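Long-range contact in N-acetylmuramoyl-L-alanine amidase (PDB 7AGM), which probably hydrolyses the amide bond between N-acetylmuramic acid and L-alanine in peptidoglycan, as a zinc-dependent amidase of the Amidase_3 family: residues A7-G19 with R91-S105. Residues are numbered along the deposited sequence; the frame is centred on the assembly and turned at random. Where two conformers were deposited one is given.
Sequences AGMIVFLDPGHNG and RAAMANSLRPHAIVS. With ZN (zinc ion), chain C.
Arg91 and Asp14 join helix 88-98 to the end of strand 10-15 in the central mixed sheet of the Amidase_3 domain. Strand 10-15 runs parallel to strand 102-109, and helix 88-98 packs along one face of the sheet, nearly antiparallel to strand 10-15. The Arg91 chain is extended from CG to NE, which carries the guanidinium past Asp14 to the zinc-site loop. Arg91 NH1 forms a salt bridge with Asp14 OD1 at 2.7 Å, meeting its syn lone pair, with the carboxylate and guanidinium planes 65° apart. NH1 also bonds Pro15 O, in the guanidinium plane. NH2 reaches His17 O from above the carbonyl plane. This helps place His17; its ND1 bonds Glu41 O, and NE2 binds the zinc ion at 2.1 Å together with Glu52 and His107. On the same face of the sheet, with CG anti to the backbone N (chi1 -174°), the Phe12 ring turns its face to the helix. Ala95 CB sits over that face, 4.0 Å from the Phe12 ring centroid. Met94 CB meets CZ, while Leu98 CD2 and Ile103 CG2 lie at the ring edge. At the other end of the strand, His101 ND1 accepts a hydrogen bond from Ile10 N, which lies close to the plane of the imidazole, and Met9 CE makes an off-centre CH-pi contact with this ring. Nearer the zinc, Ser105 OG donates to Asp14 OD2 from above the carboxylate plane, at 2.8 Å.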
ATOM      1  N   ALA A   7      12.215 -11.303 -13.110  1.00 17.65           N
ATOM      2  CA  ALA A   7      11.098 -11.843 -13.872  1.00 17.00           C
ATOM      3  C   ALA A   7      10.666 -13.171 -13.264  1.00 16.89           C
ATOM      4  O   ALA A   7      11.490 -13.954 -12.787  1.00 17.17           O
ATOM      5  CB  ALA A   7      11.487 -12.025 -15.338  1.00 17.51           C
ATOM      6  N   GLY A   8       9.360 -13.393 -13.219  1.00 16.28           N
ATOM      7  CA  GLY A   8       8.808 -14.581 -12.611  1.00 16.21           C
ATOM      8  C   GLY A   8       8.508 -14.458 -11.130  1.00 15.34           C
ATOM      9  O   GLY A   8       7.727 -15.260 -10.606  1.00 15.60           O
ATOM     10  N   MET A   9       9.111 -13.489 -10.435  1.00 14.72           N
ATOM     11  CA  MET A   9       8.767 -13.280  -9.039  1.00 14.64           C
ATOM     12  C   MET A   9       7.335 -12.768  -8.925  1.00 13.89           C
ATOM     13  O   MET A   9       6.746 -12.286  -9.896  1.00 14.33           O
ATOM     14  CB  MET A   9       9.780 -12.341  -8.376  1.00 15.58           C
ATOM     15  CG  MET A   9      11.193 -12.949  -8.343  1.00 17.68           C
ATOM     16  SD  MET A   9      12.437 -11.885  -7.581  1.00 19.50           S
ATOM     17  CE  MET A   9      12.235 -12.256  -5.843  1.00 20.07           C
ATOM     18  N   ILE A  10       6.764 -12.903  -7.728  1.00 14.02           N
ATOM     19  CA  ILE A  10       5.330 -12.726  -7.507  1.00 13.51           C
ATOM     20  C   ILE A  10       5.095 -11.551  -6.571  1.00 13.12           C
ATOM     21  O   ILE A  10       5.630 -11.521  -5.456  1.00 13.68           O
ATOM     22  CB  ILE A  10       4.695 -14.002  -6.928  1.00 14.15           C
ATOM     23  CG1 ILE A  10       4.989 -15.208  -7.823  1.00 16.01           C
ATOM     24  CG2 ILE A  10       3.215 -13.804  -6.721  1.00 15.19           C
ATOM     25  CD1 ILE A  10       4.783 -16.519  -7.117  1.00 17.74           C
ATOM     26  N   VAL A  11       4.268 -10.602  -7.006  1.00 12.32           N
ATOM     27  CA  VAL A  11       3.887  -9.444  -6.205  1.00 13.12           C
ATOM     28  C   VAL A  11       2.372  -9.429  -6.059  1.00 12.75           C
ATOM     29  O   VAL A  11       1.642  -9.488  -7.061  1.00 13.21           O
ATOM     30  CB  VAL A  11       4.370  -8.129  -6.848  1.00 13.05           C
ATOM     31  CG1 VAL A  11       3.874  -6.917  -6.054  1.00 14.29           C
ATOM     32  CG2 VAL A  11       5.894  -8.124  -6.991  1.00 13.67           C
ATOM     33  N   PHE A  12       1.895  -9.340  -4.819  1.00 11.87           N
ATOM     34  CA  PHE A  12       0.477  -9.134  -4.543  1.00 12.31           C
ATOM     35  C   PHE A  12       0.233  -7.649  -4.302  1.00 12.08           C
ATOM     36  O   PHE A  12       0.898  -7.035  -3.454  1.00 13.11           O
ATOM     37  CB  PHE A  12       0.039  -9.945  -3.323  1.00 13.85           C
ATOM     38  CG  PHE A  12      -1.443  -9.889  -3.059  1.00 13.43           C
ATOM     39  CD1 PHE A  12      -2.320 -10.710  -3.768  1.00 14.74           C
ATOM     40  CD2 PHE A  12      -1.968  -9.026  -2.104  1.00 13.83           C
ATOM     41  CE1 PHE A  12      -3.693 -10.662  -3.525  1.00 16.06           C
ATOM     42  CE2 PHE A  12      -3.330  -8.984  -1.856  1.00 16.04           C
ATOM     43  CZ  PHE A  12      -4.199  -9.805  -2.572  1.00 16.04           C
ATOM     44  N   LEU A  13      -0.708  -7.074  -5.060  1.00 12.30           N
ATOM     45  CA  LEU A  13      -1.026  -5.651  -5.010  1.00 12.90           C
ATOM     46  C   LEU A  13      -2.397  -5.458  -4.383  1.00 13.24           C
ATOM     47  O   LEU A  13      -3.366  -6.112  -4.783  1.00 14.95           O
ATOM     48  CB  LEU A  13      -1.011  -5.049  -6.418  1.00 13.29           C
ATOM     49  CG  LEU A  13       0.348  -5.064  -7.119  1.00 13.92           C
ATOM     50  CD1 LEU A  13       0.185  -4.689  -8.591  1.00 15.42           C
ATOM     51  CD2 LEU A  13       1.334  -4.127  -6.412  1.00 15.11           C
ATOM     52  N   ASP A  14      -2.481  -4.547  -3.415  1.00 12.88           N
ATOM     53  CA  ASP A  14      -3.712  -4.290  -2.669  1.00 13.71           C
ATOM     54  C   ASP A  14      -4.074  -2.812  -2.728  1.00 14.57           C
ATOM     55  O   ASP A  14      -3.621  -2.011  -1.897  1.00 15.08           O
ATOM     56  CB  ASP A  14      -3.577  -4.763  -1.221  1.00 14.12           C
ATOM     57  CG  ASP A  14      -4.737  -4.317  -0.353  1.00 17.19           C
ATOM     58  OD1 ASP A  14      -5.886  -4.322  -0.848  1.00 20.14           O
ATOM     59  OD2 ASP A  14      -4.497  -3.968   0.825  1.00 17.26           O
ATOM     60  N   PRO A  15      -4.910  -2.414  -3.686  1.00 15.06           N
ATOM     61  CA  PRO A  15      -5.422  -1.033  -3.679  1.00 14.15           C
ATOM     62  C   PRO A  15      -6.432  -0.867  -2.553  1.00 13.83           C
ATOM     63  O   PRO A  15      -7.477  -1.524  -2.532  1.00 14.47           O
ATOM     64  CB  PRO A  15      -6.066  -0.877  -5.061  1.00 15.10           C
ATOM     65  CG  PRO A  15      -6.369  -2.275  -5.520  1.00 16.40           C
ATOM     66  CD  PRO A  15      -5.431  -3.223  -4.803  1.00 16.12           C
ATOM     67  N   GLY A  16      -6.089  -0.006  -1.596  1.00 13.66           N
ATOM     68  CA  GLY A  16      -6.871   0.085  -0.374  1.00 14.14           C
ATOM     69  C   GLY A  16      -8.322   0.459  -0.632  1.00 14.47           C
ATOM     70  O   GLY A  16      -8.643   1.216  -1.558  1.00 14.33           O
ATOM     71  N   HIS A  17      -9.205  -0.112   0.195  1.00 15.77           N
ATOM     72  CA  HIS A  17     -10.626   0.211   0.297  1.00 17.54           C
ATOM     73  C   HIS A  17     -11.429  -0.364  -0.861  1.00 20.59           C
ATOM     74  O   HIS A  17     -10.872  -1.082  -1.693  1.00 19.36           O
ATOM     75  CB  HIS A  17     -10.838   1.713   0.520  1.00 16.89           C
ATOM     76  CG  HIS A  17      -9.988   2.250   1.624  1.00 16.47           C
ATOM     77  ND1 HIS A  17     -10.317   2.100   2.955  1.00 16.80           N
ATOM     78  CD2 HIS A  17      -8.790   2.881   1.599  1.00 16.35           C
ATOM     79  CE1 HIS A  17      -9.368   2.638   3.702  1.00 15.40           C
ATOM     80  NE2 HIS A  17      -8.425   3.108   2.906  1.00 15.36           N
ATOM     81  N   ASN A  18     -12.736  -0.088  -0.899  1.00 27.47           N
ATOM     82  CA  ASN A  18     -13.633  -0.624  -1.913  1.00 36.26           C
ATOM     83  C   ASN A  18     -14.240   0.515  -2.716  1.00 28.03           C
ATOM     84  O   ASN A  18     -14.397   1.632  -2.216  1.00 27.56           O
ATOM     85  CB  ASN A  18     -14.832  -1.366  -1.302  1.00 55.56           C
ATOM     86  CG  ASN A  18     -14.444  -2.390  -0.262  1.00 75.47           C
ATOM     87  OD1 ASN A  18     -13.442  -3.094  -0.390  1.00 38.51           O
ATOM     88  ND2 ASN A  18     -15.266  -2.498   0.776  1.00 31.26           N
ATOM     89  N   GLY A  19     -14.634   0.203  -3.954  1.00 29.83           N
ATOM     90  CA  GLY A  19     -15.352   1.169  -4.766  1.00 38.98           C
ATOM     91  C   GLY A  19     -16.782   1.401  -4.326  1.00 26.95           C
ATOM     92  O   GLY A  19     -17.391   2.397  -4.730  1.00 39.94           O
ATOM     93  N   ARG A  91      -7.899  -9.710   2.755  1.00 16.77           N
ATOM     94  CA  ARG A  91      -6.820  -9.251   1.882  1.00 16.73           C
ATOM     95  C   ARG A  91      -5.473  -9.837   2.300  1.00 16.44           C
ATOM     96  O   ARG A  91      -4.646 -10.189   1.445  1.00 16.57           O
ATOM     97  CB  ARG A  91      -6.788  -7.721   1.839  1.00 17.18           C
ATOM     98  CG  ARG A  91      -8.053  -7.109   1.233  1.00 17.78           C
ATOM     99  CD  ARG A  91      -8.066  -5.607   1.366  1.00 19.11           C
ATOM    100  NE  ARG A  91      -9.336  -5.062   0.882  1.00 20.05           N
ATOM    101  CZ  ARG A  91      -9.473  -4.092  -0.025  1.00 19.51           C
ATOM    102  NH1 ARG A  91      -8.408  -3.511  -0.568  1.00 18.23           N
ATOM    103  NH2 ARG A  91     -10.690  -3.689  -0.378  1.00 20.56           N
ATOM    104  N   ALA A  92      -5.231  -9.968   3.608  1.00 16.47           N
ATOM    105  CA  ALA A  92      -4.018 -10.655   4.050  1.00 16.53           C
ATOM    106  C   ALA A  92      -4.052 -12.137   3.689  1.00 15.54           C
ATOM    107  O   ALA A  92      -3.043 -12.692   3.235  1.00 15.42           O
ATOM    108  CB  ALA A  92      -3.783 -10.461   5.552  1.00 17.06           C
ATOM    109  N   ALA A  93      -5.211 -12.786   3.848  1.00 16.37           N
ATOM    110  CA  ALA A  93      -5.324 -14.202   3.494  1.00 16.19           C
ATOM    111  C   ALA A  93      -5.092 -14.431   2.001  1.00 16.05           C
ATOM    112  O   ALA A  93      -4.418 -15.392   1.611  1.00 15.97           O
ATOM    113  CB  ALA A  93      -6.686 -14.747   3.921  1.00 17.16           C
ATOM    114  N   MET A  94      -5.630 -13.551   1.153  1.00 15.82           N
ATOM    115  CA  MET A  94      -5.384 -13.652  -0.284  1.00 16.30           C
ATOM    116  C   MET A  94      -3.901 -13.522  -0.594  1.00 14.48           C
ATOM    117  O   MET A  94      -3.356 -14.288  -1.395  1.00 15.33           O
ATOM    118  CB  MET A  94      -6.158 -12.564  -1.020  1.00 18.82           C
ATOM    119  CG  MET A  94      -7.658 -12.737  -0.988  1.00 21.48           C
ATOM    120  SD  MET A  94      -8.464 -11.265  -1.674  1.00 26.53           S
ATOM    121  CE  MET A  94      -8.116 -11.475  -3.423  1.00 33.73           C
ATOM    122  N   ALA A  95      -3.221 -12.571   0.052  1.00 13.95           N
ATOM    123  CA  ALA A  95      -1.787 -12.425  -0.157  1.00 14.35           C
ATOM    124  C   ALA A  95      -1.048 -13.682   0.277  1.00 14.11           C
ATOM    125  O   ALA A  95      -0.212 -14.213  -0.461  1.00 14.47           O
ATOM    126  CB  ALA A  95      -1.265 -11.218   0.622  1.00 14.34           C
ATOM    127  N   ASN A  96      -1.374 -14.193   1.466  1.00 14.28           N
ATOM    128  CA  ASN A  96      -0.660 -15.352   1.996  1.00 14.73           C
ATOM    129  C   ASN A  96      -0.879 -16.593   1.135  1.00 14.97           C
ATOM    130  O   ASN A  96       0.040 -17.408   0.971  1.00 15.28           O
ATOM    131  CB  ASN A  96      -1.074 -15.619   3.446  1.00 14.07           C
ATOM    132  CG  ASN A  96      -0.513 -14.585   4.413  1.00 14.14           C
ATOM    133  OD1 ASN A  96       0.553 -14.015   4.178  1.00 15.24           O
ATOM    134  ND2 ASN A  96      -1.229 -14.337   5.506  1.00 15.51           N
ATOM    135  N   SER A  97      -2.087 -16.760   0.578  1.00 16.17           N
ATOM    136  CA  SER A  97      -2.366 -17.915  -0.281  1.00 16.86           C
ATOM    137  C   SER A  97      -1.457 -17.949  -1.500  1.00 15.72           C
ATOM    138  O   SER A  97      -1.221 -19.022  -2.074  1.00 15.24           O
ATOM    139  CB  SER A  97      -3.820 -17.880  -0.764  1.00 19.45           C
ATOM    140  OG  SER A  97      -4.729 -17.971   0.313  1.00 23.58           O
ATOM    141  N   LEU A  98      -0.946 -16.798  -1.910  1.00 16.01           N
ATOM    142  CA  LEU A  98      -0.098 -16.712  -3.080  1.00 16.48           C
ATOM    143  C   LEU A  98       1.375 -16.923  -2.755  1.00 15.97           C
ATOM    144  O   LEU A  98       2.173 -17.091  -3.682  1.00 16.80           O
ATOM    145  CB  LEU A  98      -0.320 -15.353  -3.751  1.00 18.06           C
ATOM    146  CG  LEU A  98       0.257 -15.100  -5.130  1.00 20.65           C
ATOM    147  CD1 LEU A  98      -0.208 -16.168  -6.123  1.00 20.83           C
ATOM    148  CD2 LEU A  98      -0.165 -13.712  -5.596  1.00 21.78           C
ATOM    149  N   ARG A  99       1.744 -16.947  -1.471  1.00 14.85           N
ATOM    150  CA  ARG A  99       3.127 -17.058  -1.015  0.53 15.17           C
ATOM    151  C   ARG A  99       4.029 -16.144  -1.856  1.00 15.01           C
ATOM    152  O   ARG A  99       5.005 -16.608  -2.455  1.00 15.40           O
ATOM    153  CB  ARG A  99       3.616 -18.504  -1.051  0.53 15.61           C
ATOM    154  CG  ARG A  99       2.616 -19.515  -0.486  0.53 15.89           C
ATOM    155  CD  ARG A  99       3.212 -20.910  -0.423  0.53 16.74           C
ATOM    156  NE  ARG A  99       4.285 -20.928   0.562  0.53 17.15           N
ATOM    157  CZ  ARG A  99       4.137 -21.285   1.835  0.53 17.96           C
ATOM    158  NH1 ARG A  99       2.960 -21.699   2.288  0.53 18.32           N
ATOM    159  NH2 ARG A  99       5.173 -21.234   2.654  0.53 18.75           N
ATOM    160  N   PRO A 100       3.720 -14.856  -1.927  1.00 14.33           N
ATOM    161  CA  PRO A 100       4.427 -13.969  -2.853  1.00 14.08           C
ATOM    162  C   PRO A 100       5.804 -13.588  -2.335  1.00 13.92           C
ATOM    163  O   PRO A 100       6.143 -13.770  -1.162  1.00 15.20           O
ATOM    164  CB  PRO A 100       3.521 -12.734  -2.890  1.00 14.78           C
ATOM    165  CG  PRO A 100       2.921 -12.697  -1.533  1.00 15.45           C
ATOM    166  CD  PRO A 100       2.739 -14.125  -1.107  1.00 14.51           C
ATOM    167  N   HIS A 101       6.596 -13.020  -3.248  1.00 13.01           N
ATOM    168  CA  HIS A 101       7.875 -12.438  -2.865  1.00 13.70           C
ATOM    169  C   HIS A 101       7.734 -11.039  -2.280  1.00 14.05           C
ATOM    170  O   HIS A 101       8.622 -10.595  -1.544  1.00 15.11           O
ATOM    171  CB  HIS A 101       8.815 -12.424  -4.068  1.00 14.48           C
ATOM    172  CG  HIS A 101       9.081 -13.785  -4.611  1.00 15.14           C
ATOM    173  ND1 HIS A 101       8.384 -14.311  -5.676  1.00 15.68           N
ATOM    174  CD2 HIS A 101       9.920 -14.758  -4.186  1.00 16.97           C
ATOM    175  CE1 HIS A 101       8.813 -15.541  -5.910  1.00 16.54           C
ATOM    176  NE2 HIS A 101       9.746 -15.834  -5.021  1.00 17.75           N
ATOM    177  N   ALA A 102       6.659 -10.328  -2.611  1.00 13.56           N
ATOM    178  CA  ALA A 102       6.432  -8.998  -2.069  1.00 13.29           C
ATOM    179  C   ALA A 102       4.943  -8.709  -2.095  1.00 12.44           C
ATOM    180  O   ALA A 102       4.240  -9.120  -3.022  1.00 12.48           O
ATOM    181  CB  ALA A 102       7.165  -7.920  -2.881  1.00 13.85           C
ATOM    182  N   ILE A 103       4.479  -7.997  -1.073  1.00 12.39           N
ATOM    183  CA  ILE A 103       3.106  -7.518  -0.972  1.00 11.80           C
ATOM    184  C   ILE A 103       3.156  -6.011  -0.789  1.00 11.53           C
ATOM    185  O   ILE A 103       3.889  -5.515   0.072  1.00 12.60           O
ATOM    186  CB  ILE A 103       2.385  -8.169   0.221  1.00 12.49           C
ATOM    187  CG1 ILE A 103       2.408  -9.698   0.094  1.00 13.00           C
ATOM    188  CG2 ILE A 103       0.982  -7.600   0.375  1.00 13.72           C
ATOM    189  CD1 ILE A 103       2.131 -10.434   1.438  1.00 13.79           C
ATOM    190  N   VAL A 104       2.384  -5.278  -1.585  1.00 11.71           N
ATOM    191  CA  VAL A 104       2.285  -3.828  -1.414  1.00 12.31           C
ATOM    192  C   VAL A 104       0.818  -3.437  -1.349  1.00 12.36           C
ATOM    193  O   VAL A 104       0.062  -3.703  -2.292  1.00 13.59           O
ATOM    194  CB  VAL A 104       3.007  -3.035  -2.522  1.00 13.28           C
ATOM    195  CG1 VAL A 104       2.899  -1.532  -2.252  1.00 14.31           C
ATOM    196  CG2 VAL A 104       4.461  -3.461  -2.635  1.00 14.96           C
ATOM    197  N   SER A 105       0.425  -2.780  -0.257  1.00 12.64           N
ATOM    198  CA  SER A 105      -0.888  -2.171  -0.139  1.00 13.37           C
ATOM    199  C   SER A 105      -0.727  -0.677  -0.371  1.00 12.92           C
ATOM    200  O   SER A 105       0.211  -0.065   0.143  1.00 13.89           O
ATOM    201  CB  SER A 105      -1.471  -2.449   1.245  1.00 14.12           C
ATOM    202  OG  SER A 105      -2.741  -1.846   1.395  1.00 14.77           O
TER
HETATM  203 ZN    ZN C 301      -6.506   3.878   3.332  0.86 17.59          ZN
HETATM  204  O   HOH W   1      -7.612   5.069   4.731  1.00 45.81           O
HETATM  205  O   HOH W   2      -6.532   3.011   5.385  1.00 25.69           O
HETATM  206  O   HOH W   3      -5.300   5.319   4.213  1.00 21.69           O